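Local coordinates for periplasmic aliphatic sulphonates-binding protein (Escherichia coli, PDB 2X26) that probably serves as the periplasmic solute-binding component of an ABC transport system that imports aliphatic sulfonates, at residues 73-87 and 178-192. Sequence-based numbering, arbitrary orientation.
Sequences DLVYVGVEPPKPKAE and GTDLNQTGSFYLAAR
Tyr76 turns the CD1 edge of its ring onto the face of Phe187, an edge-to-face pair with centroids 4.6 Å apart and planes at 59°. Leu189 CD2 covers one face of the tyrosine, and Val79 CG2 lies 3.5 Å from Phe187 CE1. This buried apolar layer lines one side of antiparallel strands 74-80 and 186-191. A classic beta bulge sets two residues, Val77 and Gly78, against the single residue Tyr188, whose carbonyl O takes a 2.9 Å bond from Val77 N and a weak one from Gly78 N. On the other side, two hydroxyls grip the Glu80 carboxylate: Ser186 OG donates to OE1 on the anti side (2.7 Å), Tyr188 OH to OE2 from above the carboxylate plane (2.6 Å). OE1 also bonds a water held by Phe187 O and a glycerol, probably from the crystallisation liquor. Beyond Glu80 the pairing gives way to partly exposed, proline-rich loop, where Pro82 still packs on Gln183, a water joins Pro81 O to Ser186 OG, another joins Thr184 O, more weakly, to Glu80 O, and Gly178 N bonds to Pro84 O. At the far end, the Arg192 chain leaves with CG anti to the backbone N (chi1 -174°) and bends at chi3, bringing its guanidinium over Val75 CG1; NH2 donates a straight hydrogen bond to Asp73 OD1 (2.8 Å) within a salt bridge, and another to Gln282 O. Loops 81-86 and 178-185 link the two five-stranded sheets, consistent with the hinge of periplasmic binding proteins; strand 186-191 lies between 56-59 and 74-80, helices 62-69 and 255-270 packing against its Phe187-Leu189 side.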
loop_
_atom_site.group_PDB
_atom_site.type_symbol
_atom_site.label_atom_id
_atom_site.label_comp_id
_atom_site.label_asym_id
_atom_site.label_seq_id
_atom_site.Cartn_x
_atom_site.Cartn_y
_atom_site.Cartn_z
ATOM N N ASP A 73 -4.377 -16.956 -3.886
ATOM C CA ASP A 73 -4.706 -16.632 -5.285
ATOM C C ASP A 73 -5.186 -15.172 -5.401
ATOM O O ASP A 73 -5.936 -14.817 -6.312
ATOM C CB ASP A 73 -5.751 -17.594 -5.854
ATOM C CG ASP A 73 -5.938 -17.447 -7.389
ATOM O OD1 ASP A 73 -5.017 -16.975 -8.113
ATOM O OD2 ASP A 73 -7.036 -17.810 -7.873
ATOM N N LEU A 74 -4.690 -14.314 -4.538
ATOM C CA LEU A 74 -5.157 -12.912 -4.518
ATOM C C LEU A 74 -4.608 -12.134 -5.686
ATOM O O LEU A 74 -3.423 -12.249 -5.989
ATOM C CB LEU A 74 -4.656 -12.263 -3.266
ATOM C CG LEU A 74 -5.002 -13.057 -2.035
ATOM C CD1 LEU A 74 -4.362 -12.322 -0.837
ATOM C CD2 LEU A 74 -6.530 -13.169 -1.864
ATOM N N VAL A 75 -5.444 -11.352 -6.354
ATOM C CA VAL A 75 -5.041 -10.708 -7.607
ATOM C C VAL A 75 -4.850 -9.229 -7.375
ATOM O O VAL A 75 -5.576 -8.623 -6.542
ATOM C CB VAL A 75 -6.069 -10.930 -8.722
ATOM C CG1 VAL A 75 -6.102 -12.406 -9.100
ATOM C CG2 VAL A 75 -7.470 -10.451 -8.354
ATOM N N TYR A 76 -3.897 -8.644 -8.119
ATOM C CA TYR A 76 -3.698 -7.200 -8.111
ATOM C C TYR A 76 -4.740 -6.578 -9.036
ATOM O O TYR A 76 -4.723 -6.818 -10.254
ATOM C CB TYR A 76 -2.310 -6.868 -8.646
ATOM C CG TYR A 76 -1.154 -7.464 -7.877
ATOM C CD1 TYR A 76 -0.572 -6.777 -6.786
ATOM C CD2 TYR A 76 -0.604 -8.657 -8.256
ATOM C CE1 TYR A 76 0.521 -7.319 -6.075
ATOM C CE2 TYR A 76 0.484 -9.230 -7.559
ATOM C CZ TYR A 76 1.039 -8.550 -6.467
ATOM O OH TYR A 76 2.121 -9.083 -5.781
ATOM N N VAL A 77 -5.650 -5.812 -8.467
ATOM C CA VAL A 77 -6.686 -5.169 -9.251
ATOM C C VAL A 77 -6.325 -3.722 -9.651
ATOM O O VAL A 77 -6.899 -3.196 -10.607
ATOM C CB VAL A 77 -8.112 -5.203 -8.597
ATOM C CG1 VAL A 77 -8.751 -6.641 -8.646
ATOM C CG2 VAL A 77 -8.117 -4.564 -7.177
ATOM N N GLY A 78 -5.407 -3.083 -8.930
ATOM C CA GLY A 78 -5.079 -1.674 -9.201
ATOM C C GLY A 78 -3.757 -1.327 -8.569
ATOM O O GLY A 78 -3.360 -1.922 -7.570
ATOM N N VAL A 79 -3.106 -0.299 -9.101
ATOM C CA VAL A 79 -1.813 0.165 -8.523
ATOM C C VAL A 79 -1.791 1.704 -8.468
ATOM O O VAL A 79 -2.381 2.409 -9.315
ATOM C CB VAL A 79 -0.580 -0.369 -9.343
ATOM C CG1 VAL A 79 -0.631 0.122 -10.835
ATOM C CG2 VAL A 79 0.764 -0.011 -8.658
ATOM N N GLU A 80 -1.175 2.224 -7.416
ATOM C CA GLU A 80 -0.954 3.686 -7.232
ATOM C C GLU A 80 0.537 3.957 -7.428
ATOM O O GLU A 80 1.360 3.056 -7.204
ATOM C CB GLU A 80 -1.300 4.055 -5.792
ATOM C CG GLU A 80 -2.739 3.844 -5.480
ATOM C CD GLU A 80 -3.147 3.895 -4.012
ATOM O OE1 GLU A 80 -2.652 3.146 -3.114
ATOM O OE2 GLU A 80 -4.119 4.600 -3.772
ATOM N N PRO A 81 0.906 5.212 -7.735
ATOM C CA PRO A 81 2.336 5.496 -7.973
ATOM C C PRO A 81 3.156 5.300 -6.719
ATOM O O PRO A 81 2.642 5.442 -5.641
ATOM C CB PRO A 81 2.353 6.982 -8.359
ATOM C CG PRO A 81 0.877 7.317 -8.747
ATOM C CD PRO A 81 0.043 6.401 -7.886
ATOM N N PRO A 82 4.436 5.010 -6.873
ATOM C CA PRO A 82 5.297 4.943 -5.718
ATOM C C PRO A 82 5.476 6.322 -5.038
ATOM O O PRO A 82 5.236 7.352 -5.663
ATOM C CB PRO A 82 6.664 4.544 -6.317
ATOM C CG PRO A 82 6.636 4.861 -7.692
ATOM C CD PRO A 82 5.184 4.924 -8.135
ATOM N N LYS A 83 5.905 6.284 -3.778
ATOM C CA LYS A 83 6.122 7.511 -3.000
ATOM C C LYS A 83 7.574 7.543 -2.587
ATOM O O LYS A 83 7.882 7.334 -1.414
ATOM C CB LYS A 83 5.241 7.503 -1.725
ATOM C CG LYS A 83 3.722 7.449 -1.978
ATOM C CD LYS A 83 2.908 7.793 -0.673
ATOM C CE LYS A 83 3.466 7.202 0.661
ATOM N NZ LYS A 83 3.062 7.912 1.991
ATOM N N PRO A 84 8.479 7.864 -3.529
ATOM C CA PRO A 84 9.922 7.764 -3.150
ATOM C C PRO A 84 10.367 8.732 -2.062
ATOM O O PRO A 84 11.262 8.387 -1.291
ATOM C CB PRO A 84 10.649 8.065 -4.446
ATOM C CG PRO A 84 9.676 8.834 -5.317
ATOM C CD PRO A 84 8.303 8.240 -4.940
ATOM N N LYS A 85 9.687 9.869 -1.947
ATOM C CA LYS A 85 10.010 10.888 -0.943
ATOM C C LYS A 85 9.474 10.580 0.452
ATOM O O LYS A 85 9.795 11.286 1.393
ATOM C CB LYS A 85 9.471 12.248 -1.380
ATOM C CG LYS A 85 10.199 12.743 -2.648
ATOM C CD LYS A 85 9.514 13.973 -3.256
ATOM C CE LYS A 85 10.575 14.873 -3.968
ATOM N NZ LYS A 85 10.030 15.862 -4.971
ATOM N N ALA A 86 8.689 9.506 0.552
ATOM C CA ALA A 86 8.041 9.092 1.781
ATOM C C ALA A 86 8.742 7.878 2.432
ATOM O O ALA A 86 8.370 7.435 3.508
ATOM C CB ALA A 86 6.594 8.736 1.418
ATOM N N GLU A 87 9.743 7.307 1.769
ATOM C CA GLU A 87 10.407 6.088 2.270
ATOM C C GLU A 87 11.908 6.434 2.384
ATOM O O GLU A 87 12.524 6.716 1.401
ATOM C CB GLU A 87 10.132 4.962 1.252
ATOM C CG GLU A 87 10.609 3.565 1.646
ATOM C CD GLU A 87 9.507 2.790 2.400
ATOM O OE1 GLU A 87 8.352 2.834 1.926
ATOM O OE2 GLU A 87 9.813 2.164 3.432
ATOM N N GLY A 178 13.747 7.019 -1.705
ATOM C CA GLY A 178 13.553 5.968 -2.714
ATOM C C GLY A 178 13.676 6.432 -4.145
ATOM O O GLY A 178 13.356 5.657 -5.087
ATOM N N THR A 179 14.135 7.670 -4.326
ATOM C CA THR A 179 14.001 8.377 -5.599
ATOM C C THR A 179 14.635 7.685 -6.784
ATOM O O THR A 179 14.025 7.567 -7.865
ATOM C CB THR A 179 14.569 9.821 -5.520
ATOM O OG1 THR A 179 13.664 10.638 -4.774
ATOM C CG2 THR A 179 14.733 10.440 -6.904
ATOM N N ASP A 180 15.864 7.242 -6.625
ATOM C CA ASP A 180 16.548 6.663 -7.758
ATOM C C ASP A 180 16.524 5.119 -7.618
ATOM O O ASP A 180 17.290 4.407 -8.279
ATOM C CB ASP A 180 17.945 7.298 -7.897
ATOM C CG ASP A 180 17.882 8.822 -8.184
ATOM O OD1 ASP A 180 17.016 9.260 -8.983
ATOM O OD2 ASP A 180 18.704 9.587 -7.633
ATOM N N LEU A 181 15.610 4.629 -6.755
ATOM C CA LEU A 181 15.485 3.201 -6.452
ATOM C C LEU A 181 14.384 2.478 -7.216
ATOM O O LEU A 181 14.080 1.324 -6.882
ATOM C CB LEU A 181 15.388 2.938 -4.932
ATOM C CG LEU A 181 16.605 3.436 -4.145
ATOM C CD1 LEU A 181 16.406 3.270 -2.655
ATOM C CD2 LEU A 181 17.889 2.733 -4.582
ATOM N N ASN A 182 13.837 3.154 -8.242
ATOM C CA ASN A 182 12.766 2.625 -9.122
ATOM C C ASN A 182 11.769 1.770 -8.358
ATOM O O ASN A 182 11.663 0.551 -8.528
ATOM C CB ASN A 182 13.310 1.890 -10.358
ATOM C CG ASN A 182 14.015 2.815 -11.322
ATOM O OD1 ASN A 182 14.470 3.902 -10.946
ATOM N ND2 ASN A 182 14.121 2.386 -12.578
ATOM N N GLN A 183 11.025 2.443 -7.498
ATOM C CA GLN A 183 9.998 1.795 -6.738
ATOM C C GLN A 183 8.733 1.415 -7.540
ATOM O O GLN A 183 8.463 1.920 -8.622
ATOM C CB GLN A 183 9.699 2.677 -5.550
ATOM C CG GLN A 183 10.893 2.821 -4.623
ATOM C CD GLN A 183 10.505 3.467 -3.336
ATOM O OE1 GLN A 183 9.870 4.513 -3.349
ATOM N NE2 GLN A 183 10.851 2.849 -2.212
ATOM N N THR A 184 7.932 0.512 -6.983
ATOM C CA THR A 184 6.816 -0.105 -7.729
ATOM C C THR A 184 5.447 0.586 -7.588
ATOM O O THR A 184 4.712 0.775 -8.571
ATOM C CB THR A 184 6.676 -1.534 -7.197
ATOM O OG1 THR A 184 7.899 -2.205 -7.476
ATOM C CG2 THR A 184 5.490 -2.304 -7.879
ATOM N N GLY A 185 5.110 0.952 -6.362
ATOM C CA GLY A 185 3.796 1.558 -6.112
ATOM C C GLY A 185 3.051 0.752 -5.030
ATOM O O GLY A 185 3.585 -0.219 -4.523
ATOM N N SER A 186 1.850 1.187 -4.643
ATOM C CA SER A 186 1.069 0.384 -3.686
ATOM C C SER A 186 -0.109 -0.192 -4.411
ATOM O O SER A 186 -0.462 0.242 -5.529
ATOM C CB SER A 186 0.589 1.209 -2.497
ATOM O OG SER A 186 -0.055 2.398 -2.939
ATOM N N PHE A 187 -0.726 -1.190 -3.810
ATOM C CA PHE A 187 -1.708 -1.994 -4.563
ATOM C C PHE A 187 -3.079 -2.128 -3.932
ATOM O O PHE A 187 -3.259 -1.900 -2.718
ATOM C CB PHE A 187 -1.187 -3.404 -4.760
ATOM C CG PHE A 187 -0.004 -3.486 -5.681
ATOM C CD1 PHE A 187 -0.158 -3.347 -7.075
ATOM C CD2 PHE A 187 1.248 -3.684 -5.148
ATOM C CE1 PHE A 187 0.958 -3.485 -7.958
ATOM C CE2 PHE A 187 2.407 -3.783 -6.001
ATOM C CZ PHE A 187 2.255 -3.678 -7.413
ATOM N N TYR A 188 -4.056 -2.449 -4.782
ATOM C CA TYR A 188 -5.374 -2.877 -4.329
ATOM C C TYR A 188 -5.470 -4.314 -4.758
ATOM O O TYR A 188 -5.079 -4.631 -5.878
ATOM C CB TYR A 188 -6.466 -2.063 -5.000
ATOM C CG TYR A 188 -6.416 -0.660 -4.489
ATOM C CD1 TYR A 188 -5.546 0.270 -5.063
ATOM C CD2 TYR A 188 -7.184 -0.297 -3.385
ATOM C CE1 TYR A 188 -5.491 1.568 -4.548
ATOM C CE2 TYR A 188 -7.137 0.999 -2.866
ATOM C CZ TYR A 188 -6.272 1.915 -3.461
ATOM O OH TYR A 188 -6.206 3.195 -2.943
ATOM N N LEU A 189 -5.909 -5.169 -3.825
ATOM C CA LEU A 189 -6.072 -6.594 -4.096
ATOM C C LEU A 189 -7.477 -7.098 -3.803
ATOM O O LEU A 189 -8.195 -6.568 -2.938
ATOM C CB LEU A 189 -5.042 -7.409 -3.285
ATOM C CG LEU A 189 -3.570 -7.142 -3.763
ATOM C CD1 LEU A 189 -2.977 -6.137 -2.798
ATOM C CD2 LEU A 189 -2.801 -8.422 -3.834
ATOM N N ALA A 190 -7.858 -8.156 -4.519
ATOM C CA ALA A 190 -9.119 -8.846 -4.277
ATOM C C ALA A 190 -8.942 -10.311 -4.537
ATOM O O ALA A 190 -7.987 -10.691 -5.152
ATOM C CB ALA A 190 -10.201 -8.311 -5.209
ATOM N N ALA A 191 -9.889 -11.139 -4.087
ATOM C CA ALA A 191 -9.937 -12.514 -4.566
ATOM C C ALA A 191 -10.362 -12.561 -6.036
ATOM O O ALA A 191 -11.204 -11.760 -6.493
ATOM C CB ALA A 191 -10.892 -13.331 -3.701
ATOM N N ARG A 192 -9.746 -13.471 -6.800
ATOM C CA ARG A 192 -10.040 -13.510 -8.216
ATOM C C ARG A 192 -11.526 -13.686 -8.568
ATOM O O ARG A 192 -12.037 -13.001 -9.457
ATOM C CB ARG A 192 -9.135 -14.486 -8.946
ATOM C CG ARG A 192 -9.302 -14.464 -10.472
ATOM C CD ARG A 192 -8.598 -15.660 -11.093
ATOM N NE ARG A 192 -7.260 -15.838 -10.526
ATOM C CZ ARG A 192 -6.160 -15.327 -11.065
ATOM N NH1 ARG A 192 -6.250 -14.589 -12.185
ATOM N NH2 ARG A 192 -4.975 -15.512 -10.463
HETATM O O HOH W 1 -2.916 0.769 -1.773
HETATM O O HOH W 2 3.023 2.679 -10.097
HETATM O O HOH W 3 2.016 4.292 -3.210
#